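Local coordinates for hypothetical protein PAE2754 (Pyrobaculum aerophilum, PDB 1V8P) that degrades single-stranded DNA slowly as a PIN-domain exonuclease and is probably the ribonuclease toxin of a type II toxin-antitoxin system, at residues W47-H58 with V89-D98; R111-A121 with D135-K143. The protein carries 1 engineered substitution. One frame throughout, in Å; residues are numbered along the deposited sequence.

Contact 1: residues W47-H58 with V89-D98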
# COMPACT_ATOMS: atom_id res chain seq x y z
N TRP C 47 -2.19 -10.88 29.21
CA TRP C 47 -1.92 -9.45 29.39
C TRP C 47 -3.08 -8.58 29.88
O TRP C 47 -2.87 -7.45 30.32
CB TRP C 47 -1.36 -8.85 28.08
CG TRP C 47 -2.25 -9.04 26.88
CD1 TRP C 47 -2.20 -10.06 25.96
CD2 TRP C 47 -3.33 -8.19 26.47
NE1 TRP C 47 -3.19 -9.90 25.02
CE2 TRP C 47 -3.89 -8.76 25.30
CE3 TRP C 47 -3.88 -7.01 26.98
CZ2 TRP C 47 -4.98 -8.19 24.64
CZ3 TRP C 47 -4.96 -6.43 26.32
CH2 TRP C 47 -5.50 -7.03 25.16
N ILE C 48 -4.30 -9.11 29.82
CA ILE C 48 -5.47 -8.35 30.25
C ILE C 48 -5.28 -7.67 31.61
O ILE C 48 -5.58 -6.48 31.76
CB ILE C 48 -6.73 -9.24 30.29
CG1 ILE C 48 -7.98 -8.38 30.49
CG2 ILE C 48 -6.62 -10.27 31.40
CD1 ILE C 48 -8.16 -7.29 29.44
N LYS C 49 -4.76 -8.39 32.60
CA LYS C 49 -4.55 -7.82 33.93
C LYS C 49 -3.38 -6.84 34.00
O LYS C 49 -3.03 -6.38 35.09
CB LYS C 49 -4.35 -8.91 34.97
CG LYS C 49 -5.56 -9.77 35.22
CD LYS C 49 -5.42 -10.55 36.53
CE LYS C 49 -6.59 -11.49 36.76
NZ LYS C 49 -6.64 -12.56 35.71
N HIS C 50 -2.78 -6.55 32.85
CA HIS C 50 -1.65 -5.61 32.79
C HIS C 50 -2.02 -4.45 31.87
O HIS C 50 -1.26 -3.50 31.71
CB HIS C 50 -0.41 -6.31 32.22
CG HIS C 50 0.18 -7.34 33.14
ND1 HIS C 50 0.95 -7.02 34.24
CD2 HIS C 50 0.12 -8.70 33.11
CE1 HIS C 50 1.33 -8.12 34.85
NE2 HIS C 50 0.84 -9.16 34.19
N ARG C 51 -3.21 -4.53 31.29
CA ARG C 51 -3.69 -3.51 30.37
C ARG C 51 -3.31 -2.06 30.67
O ARG C 51 -3.02 -1.30 29.75
CB ARG C 51 -5.22 -3.59 30.22
CG ARG C 51 -5.98 -3.12 31.45
CD ARG C 51 -7.46 -3.41 31.29
NE ARG C 51 -8.10 -2.50 30.35
CZ ARG C 51 -8.94 -1.54 30.71
NH1 ARG C 51 -9.23 -1.38 32.00
NH2 ARG C 51 -9.49 -0.73 29.81
N GLU C 52 -3.30 -1.66 31.94
CA GLU C 52 -2.97 -0.27 32.21
C GLU C 52 -1.53 0.05 31.78
O GLU C 52 -1.15 1.22 31.65
CB GLU C 52 -3.18 0.08 33.69
CG GLU C 52 -2.07 -0.29 34.67
CD GLU C 52 -2.03 -1.77 35.02
OE1 GLU C 52 -3.06 -2.46 34.79
OE2 GLU C 52 -0.98 -2.24 35.52
N LYS C 53 -0.75 -1.00 31.55
CA LYS C 53 0.63 -0.83 31.14
C LYS C 53 0.82 -0.66 29.63
O LYS C 53 1.85 -0.15 29.19
CB LYS C 53 1.47 -2.00 31.65
CG LYS C 53 1.92 -1.79 33.08
CD LYS C 53 2.86 -2.88 33.59
CE LYS C 53 2.10 -4.11 34.03
NZ LYS C 53 2.75 -4.79 35.19
N LEU C 54 -0.18 -1.07 28.85
CA LEU C 54 -0.11 -0.98 27.39
C LEU C 54 -0.92 0.15 26.78
O LEU C 54 -1.98 0.50 27.26
CB LEU C 54 -0.56 -2.28 26.73
CG LEU C 54 -0.09 -3.64 27.25
CD1 LEU C 54 1.36 -3.56 27.71
CD2 LEU C 54 -1.02 -4.07 28.38
N ALA C 55 -0.40 0.69 25.68
CA ALA C 55 -1.07 1.75 24.96
C ALA C 55 -0.87 1.58 23.44
O ALA C 55 -0.03 0.82 23.00
CB ALA C 55 -0.55 3.10 25.40
N ILE C 56 -1.68 2.31 22.68
CA ILE C 56 -1.65 2.30 21.22
C ILE C 56 -1.83 3.74 20.81
O ILE C 56 -2.04 4.62 21.64
CB ILE C 56 -2.85 1.52 20.59
CG1 ILE C 56 -4.17 2.14 21.08
CG2 ILE C 56 -2.74 0.03 20.89
CD1 ILE C 56 -5.40 1.35 20.75
N LEU C 57 -1.75 3.98 19.51
CA LEU C 57 -1.96 5.32 18.99
C LEU C 57 -3.32 5.24 18.31
O LEU C 57 -3.86 4.15 18.12
CB LEU C 57 -0.87 5.65 17.96
CG LEU C 57 0.61 5.60 18.34
CD1 LEU C 57 1.44 6.10 17.15
CD2 LEU C 57 0.88 6.46 19.53
N HIS C 58 -3.91 6.37 17.94
CA HIS C 58 -5.20 6.30 17.24
C HIS C 58 -4.97 5.50 15.95
O HIS C 58 -5.80 4.66 15.56
CB HIS C 58 -5.70 7.70 16.88
CG HIS C 58 -6.24 8.48 18.04
ND1 HIS C 58 -7.45 8.19 18.64
CD2 HIS C 58 -5.73 9.54 18.71
CE1 HIS C 58 -7.66 9.04 19.62
NE2 HIS C 58 -6.63 9.87 19.69
N VAL C 89 -10.72 -6.07 22.06
CA VAL C 89 -9.29 -6.08 22.32
C VAL C 89 -8.76 -4.65 22.26
O VAL C 89 -8.02 -4.23 23.14
CB VAL C 89 -8.56 -6.93 21.28
CG1 VAL C 89 -7.06 -6.75 21.43
CG2 VAL C 89 -8.96 -8.39 21.44
N LEU C 90 -9.15 -3.90 21.24
CA LEU C 90 -8.68 -2.52 21.12
C LEU C 90 -9.20 -1.62 22.22
O LEU C 90 -8.52 -0.67 22.62
CB LEU C 90 -9.06 -1.92 19.77
CG LEU C 90 -8.24 -2.39 18.57
CD1 LEU C 90 -8.85 -1.85 17.28
CD2 LEU C 90 -6.81 -1.91 18.72
N SER C 91 -10.39 -1.90 22.72
CA SER C 91 -10.96 -1.05 23.76
C SER C 91 -10.18 -1.15 25.06
O SER C 91 -10.24 -0.25 25.90
CB SER C 91 -12.42 -1.45 24.00
OG SER C 91 -12.52 -2.71 24.64
N SER C 92 -9.42 -2.23 25.23
CA SER C 92 -8.64 -2.45 26.44
C SER C 92 -7.40 -1.58 26.60
O SER C 92 -6.84 -1.49 27.69
CB SER C 92 -8.21 -3.92 26.53
OG SER C 92 -9.33 -4.78 26.42
N PHE C 93 -6.97 -0.94 25.52
CA PHE C 93 -5.77 -0.12 25.53
C PHE C 93 -5.97 1.35 25.70
O PHE C 93 -6.98 1.90 25.29
CB PHE C 93 -4.98 -0.32 24.24
CG PHE C 93 -4.44 -1.70 24.06
CD1 PHE C 93 -5.29 -2.78 23.85
CD2 PHE C 93 -3.07 -1.93 24.09
CE1 PHE C 93 -4.78 -4.06 23.68
CE2 PHE C 93 -2.56 -3.21 23.92
CZ PHE C 93 -3.41 -4.27 23.71
N LYS C 94 -4.97 1.99 26.31
CA LYS C 94 -4.96 3.43 26.53
C LYS C 94 -4.52 3.98 25.18
O LYS C 94 -3.65 3.40 24.53
CB LYS C 94 -3.92 3.79 27.60
CG LYS C 94 -4.22 5.05 28.41
CD LYS C 94 -4.21 6.34 27.59
CE LYS C 94 -4.43 7.57 28.48
NZ LYS C 94 -4.42 8.87 27.73
N VAL C 95 -5.10 5.08 24.74
CA VAL C 95 -4.74 5.66 23.46
C VAL C 95 -3.98 6.96 23.70
O VAL C 95 -4.48 7.85 24.37
CB VAL C 95 -6.00 5.94 22.62
CG1 VAL C 95 -5.64 6.46 21.24
CG2 VAL C 95 -6.81 4.66 22.50
N LEU C 96 -2.78 7.05 23.14
CA LEU C 96 -1.97 8.25 23.30
C LEU C 96 -2.38 9.30 22.29
O LEU C 96 -3.12 9.02 21.36
CB LEU C 96 -0.48 7.91 23.13
CG LEU C 96 -0.08 6.70 23.98
CD1 LEU C 96 1.42 6.48 23.90
CD2 LEU C 96 -0.52 6.93 25.42
N GLU C 97 -1.87 10.51 22.48
CA GLU C 97 -2.18 11.62 21.58
C GLU C 97 -1.40 11.46 20.30
O GLU C 97 -0.38 10.80 20.26
CB GLU C 97 -1.77 12.96 22.21
CG GLU C 97 -2.42 13.31 23.53
CD GLU C 97 -2.14 14.75 23.95
OE1 GLU C 97 -0.98 15.22 23.82
OE2 GLU C 97 -3.08 15.43 24.43
N ASP C 98 -1.86 12.10 19.25
CA ASP C 98 -1.14 12.03 17.99
C ASP C 98 0.15 12.83 18.11
O ASP C 98 0.19 13.88 18.74
CB ASP C 98 -1.99 12.58 16.85
CG ASP C 98 -3.29 11.81 16.68
OD1 ASP C 98 -4.29 12.45 16.30
OD2 ASP C 98 -3.29 10.59 16.92
O HOH W 1 -5.00 0.25 29.20
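Over one face of the His58 ring sits Val95 CG1, 3.6 Å from the ring centroid in a CH-pi contact, while Asp98 OD2 meets the ring edge in plane, 3.2 Å from His58 CD2. Phe93 CZ lies over one face of the Trp47 ring, with Val89 CG1 and Ser92 CB at its edge; the two ring planes meet obliquely, at 48°. These contacts flank parallel strands 54-56 and 94-95 of the PIN-domain sheet, the latter its outer strand within this chain. The His58 ring also stacks on His58 of the second subunit, and Asp98 OD1 of each chain is hydrogen-bonded to His58 ND1 of the other. Ile56 is gripped twice by residues 94-96: its N donates to Lys94 O (2.9 Å), and Leu96 N donates to its O (2.9 Å). With chi1 at 58°, Ile56 holds CG1 between the backbone N and the carbonyl carbon, which brings CG1 to 3.9 Å from Val95 CG2, whereas CG2 touches Phe93 CD2. On the other face of the sheet Ala55 CB packs against Leu96 CD2. Just beyond helix 79-91, Ser92 O takes Arg51 NE on an in-plane lone pair (3.1 Å) and a water at 2.9 Å that also donates to Arg51 O.

Contact 2: residues R111-A121 with D135-K143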
# COMPACT_ATOMS: atom_id res chain seq x y z
N ARG C 111 15.57 7.28 9.39
CA ARG C 111 15.77 5.84 9.56
C ARG C 111 15.23 4.99 8.41
O ARG C 111 15.29 3.76 8.46
CB ARG C 111 15.14 5.41 10.88
CG ARG C 111 15.39 6.41 11.99
CD ARG C 111 14.86 5.95 13.33
NE ARG C 111 15.06 6.96 14.36
CZ ARG C 111 14.79 6.77 15.65
NH1 ARG C 111 14.31 5.59 16.06
NH2 ARG C 111 15.01 7.74 16.52
N GLY C 112 14.72 5.64 7.37
CA GLY C 112 14.18 4.87 6.26
C GLY C 112 12.99 4.00 6.67
O GLY C 112 13.00 2.79 6.51
N LEU C 113 11.97 4.65 7.23
CA LEU C 113 10.76 3.98 7.65
C LEU C 113 9.59 4.67 6.97
O LEU C 113 9.73 5.78 6.47
CB LEU C 113 10.57 4.12 9.16
CG LEU C 113 11.47 3.35 10.11
CD1 LEU C 113 11.27 3.90 11.51
CD2 LEU C 113 11.14 1.86 10.05
N THR C 114 8.45 4.00 6.95
CA THR C 114 7.26 4.61 6.37
C THR C 114 6.83 5.62 7.42
O THR C 114 7.23 5.52 8.58
CB THR C 114 6.11 3.60 6.24
OG1 THR C 114 5.89 2.98 7.52
CG2 THR C 114 6.41 2.56 5.19
N PHE C 115 6.01 6.59 7.04
CA PHE C 115 5.55 7.56 8.01
C PHE C 115 4.75 6.83 9.10
O PHE C 115 4.78 7.21 10.26
CB PHE C 115 4.69 8.62 7.33
CG PHE C 115 4.09 9.61 8.29
CD1 PHE C 115 4.66 10.87 8.45
CD2 PHE C 115 2.98 9.28 9.04
CE1 PHE C 115 4.12 11.80 9.34
CE2 PHE C 115 2.43 10.19 9.93
CZ PHE C 115 3.01 11.46 10.09
N TYR C 116 4.03 5.78 8.72
CA TYR C 116 3.22 5.05 9.69
C TYR C 116 4.09 4.41 10.75
O TYR C 116 3.89 4.64 11.93
CB TYR C 116 2.35 4.00 9.00
CG TYR C 116 1.29 4.60 8.13
CD1 TYR C 116 0.23 5.31 8.69
CD2 TYR C 116 1.34 4.49 6.74
CE1 TYR C 116 -0.77 5.89 7.89
CE2 TYR C 116 0.35 5.07 5.94
CZ TYR C 116 -0.70 5.77 6.52
OH TYR C 116 -1.70 6.33 5.74
N ASP C 117 5.07 3.60 10.33
CA ASP C 117 5.97 2.95 11.28
C ASP C 117 6.78 3.99 12.10
O ASP C 117 7.07 3.75 13.25
CB ASP C 117 6.92 2.00 10.54
CG ASP C 117 6.22 0.71 10.07
OD1 ASP C 117 6.75 0.03 9.16
OD2 ASP C 117 5.14 0.36 10.61
N ALA C 118 7.12 5.13 11.51
CA ALA C 118 7.89 6.16 12.22
C ALA C 118 7.08 6.82 13.32
O ALA C 118 7.66 7.36 14.27
CB ALA C 118 8.40 7.22 11.26
N SER C 119 5.76 6.79 13.20
CA SER C 119 4.90 7.37 14.22
C SER C 119 5.13 6.58 15.51
O SER C 119 5.17 7.14 16.62
CB SER C 119 3.43 7.28 13.79
OG SER C 119 3.17 8.11 12.67
N TYR C 120 5.30 5.27 15.37
CA TYR C 120 5.54 4.40 16.51
C TYR C 120 6.93 4.59 17.14
O TYR C 120 7.05 4.67 18.36
CB TYR C 120 5.34 2.95 16.10
CG TYR C 120 3.89 2.65 15.82
CD1 TYR C 120 3.38 2.69 14.52
CD2 TYR C 120 3.02 2.35 16.88
CE1 TYR C 120 2.04 2.45 14.27
CE2 TYR C 120 1.68 2.10 16.64
CZ TYR C 120 1.19 2.15 15.34
OH TYR C 120 -0.14 1.88 15.10
N ALA C 121 7.96 4.65 16.31
CA ALA C 121 9.32 4.83 16.78
C ALA C 121 9.44 6.15 17.55
O ALA C 121 9.99 6.20 18.65
CB ALA C 121 10.30 4.81 15.59
N ASP C 135 7.26 -6.30 13.66
CA ASP C 135 8.05 -5.93 12.47
C ASP C 135 9.57 -5.85 12.74
O ASP C 135 10.04 -4.98 13.46
CB ASP C 135 7.54 -4.58 11.92
CG ASP C 135 8.33 -4.08 10.70
OD1 ASP C 135 9.29 -4.74 10.28
OD2 ASP C 135 7.99 -3.01 10.16
N ARG C 136 10.32 -6.77 12.14
CA ARG C 136 11.77 -6.83 12.33
C ARG C 136 12.47 -5.51 12.05
O ARG C 136 13.37 -5.11 12.79
CB ARG C 136 12.39 -7.91 11.43
CG ARG C 136 11.82 -9.32 11.60
CD ARG C 136 11.82 -9.73 13.04
NE ARG C 136 10.49 -10.09 13.51
CZ ARG C 136 10.24 -10.58 14.72
NH1 ARG C 136 11.25 -10.77 15.58
NH2 ARG C 136 9.00 -10.90 15.08
N GLU C 137 12.07 -4.82 10.99
CA GLU C 137 12.69 -3.56 10.65
C GLU C 137 12.49 -2.57 11.80
O GLU C 137 13.44 -1.93 12.24
CB GLU C 137 12.10 -3.05 9.33
CG GLU C 137 13.08 -2.35 8.37
CD GLU C 137 14.46 -2.99 8.31
OE1 GLU C 137 14.59 -4.22 8.49
OE2 GLU C 137 15.44 -2.26 8.07
N LEU C 138 11.27 -2.47 12.34
CA LEU C 138 11.03 -1.54 13.44
C LEU C 138 11.85 -1.91 14.68
O LEU C 138 12.43 -1.05 15.34
CB LEU C 138 9.54 -1.51 13.83
CG LEU C 138 8.65 -0.33 13.42
CD1 LEU C 138 7.34 -0.47 14.20
CD2 LEU C 138 9.30 1.02 13.74
N LEU C 139 11.88 -3.20 15.01
CA LEU C 139 12.64 -3.65 16.15
C LEU C 139 14.08 -3.16 16.00
O LEU C 139 14.73 -2.76 16.96
CB LEU C 139 12.63 -5.18 16.22
CG LEU C 139 11.34 -5.85 16.68
CD1 LEU C 139 11.25 -7.27 16.11
CD2 LEU C 139 11.30 -5.88 18.19
N ALA C 140 14.57 -3.18 14.77
CA ALA C 140 15.94 -2.77 14.51
C ALA C 140 16.20 -1.28 14.70
O ALA C 140 17.20 -0.88 15.28
CB ALA C 140 16.34 -3.18 13.09
N LYS C 141 15.28 -0.45 14.21
CA LYS C 141 15.47 0.98 14.27
C LYS C 141 14.82 1.73 15.43
O LYS C 141 14.84 2.96 15.47
CB LYS C 141 15.05 1.56 12.93
CG LYS C 141 15.76 0.87 11.76
CD LYS C 141 15.28 1.36 10.40
CE LYS C 141 16.10 0.74 9.28
NZ LYS C 141 15.60 1.19 7.94
N THR C 142 14.25 0.99 16.37
CA THR C 142 13.60 1.59 17.52
C THR C 142 14.25 1.08 18.80
O THR C 142 14.07 -0.07 19.20
CB THR C 142 12.09 1.27 17.56
OG1 THR C 142 11.49 1.63 16.31
CG2 THR C 142 11.40 2.05 18.68
N LYS C 143 14.99 1.97 19.46
CA LYS C 143 15.69 1.65 20.69
C LYS C 143 14.80 1.14 21.79
O LYS C 143 13.86 1.82 22.20
CB LYS C 143 16.46 2.89 21.15
CG LYS C 143 17.26 3.50 20.03
CD LYS C 143 18.08 4.67 20.47
CE LYS C 143 18.41 5.56 19.26
NZ LYS C 143 18.83 4.73 18.09
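Lys141 NZ is gripped by three groups: it donates to Arg111 O (2.6 Å), nearly in line with that carbonyl, reaches Gly112 O in a weak bond, and forms a salt bridge with Glu137 OE2 one helical turn back (3.5 Å). The chain is fully extended beyond CG, which carries the ammonium across to the carbonyls at and just past the C-terminal end of helix 101-111. Arg111 answers in kind, its own extended chain bringing NH1 to Lys141 O in a weak bond bent to 127° at the hydrogen, while its NH2 is held by Glu125. Beyond this exchange the axes of helix segments 115-121 and 136-141 approach to 10.5 Å and cross at -42°; Asp117 in the first turn of one and Asp135 just before the other are predicted magnesium ligands of the PIN-domain active site. Asp117 OD1 and Asp135 OD2 lie 3.4 Å apart with their carboxylate planes turned 62° against each other, consistent with a metal site that Asp33 would complete. Asp135 is also the N-cap of its helix, OD1 accepting Glu137 N from above the carboxylate plane, and its OD2 pairs with Arg73 of the third subunit. Thr114 caps the other helix, OG1 accepting the N of Asp117. Leu138 reaches from its helix to the other segment, CD2 touching Leu113 CD1 and Ala121 CB. Thr142 OG1, bonded back to Leu138 O (3.0 Å), rests 3.5 Å from Ala121 CB.

In the fold
From the N terminus the chain first lays down strand 30-32, which ends just before Asp33, and then runs through helix 34-40 and helix 44-48, whose end opens residues 47-58. Contact 1 closes the excursion made by helices 58-73 and 79-91, a beta-alpha-beta crossover that returns strand 94-95 beside strand 54-56. Helix 101-111 follows, and contact 2 closes the shorter loop in which helix 115-127 leads through strand 130-132, at the opposite border of the sheet, to helix 136-141, which packs back on helix 115-127. The two closures come in series, neither nested nor crossed. They meet where Leu57 packs against Ser119 and Tyr120, so that the strand-end of contact 1 abuts the helix that bears Asp117. Both also touch the second subunit.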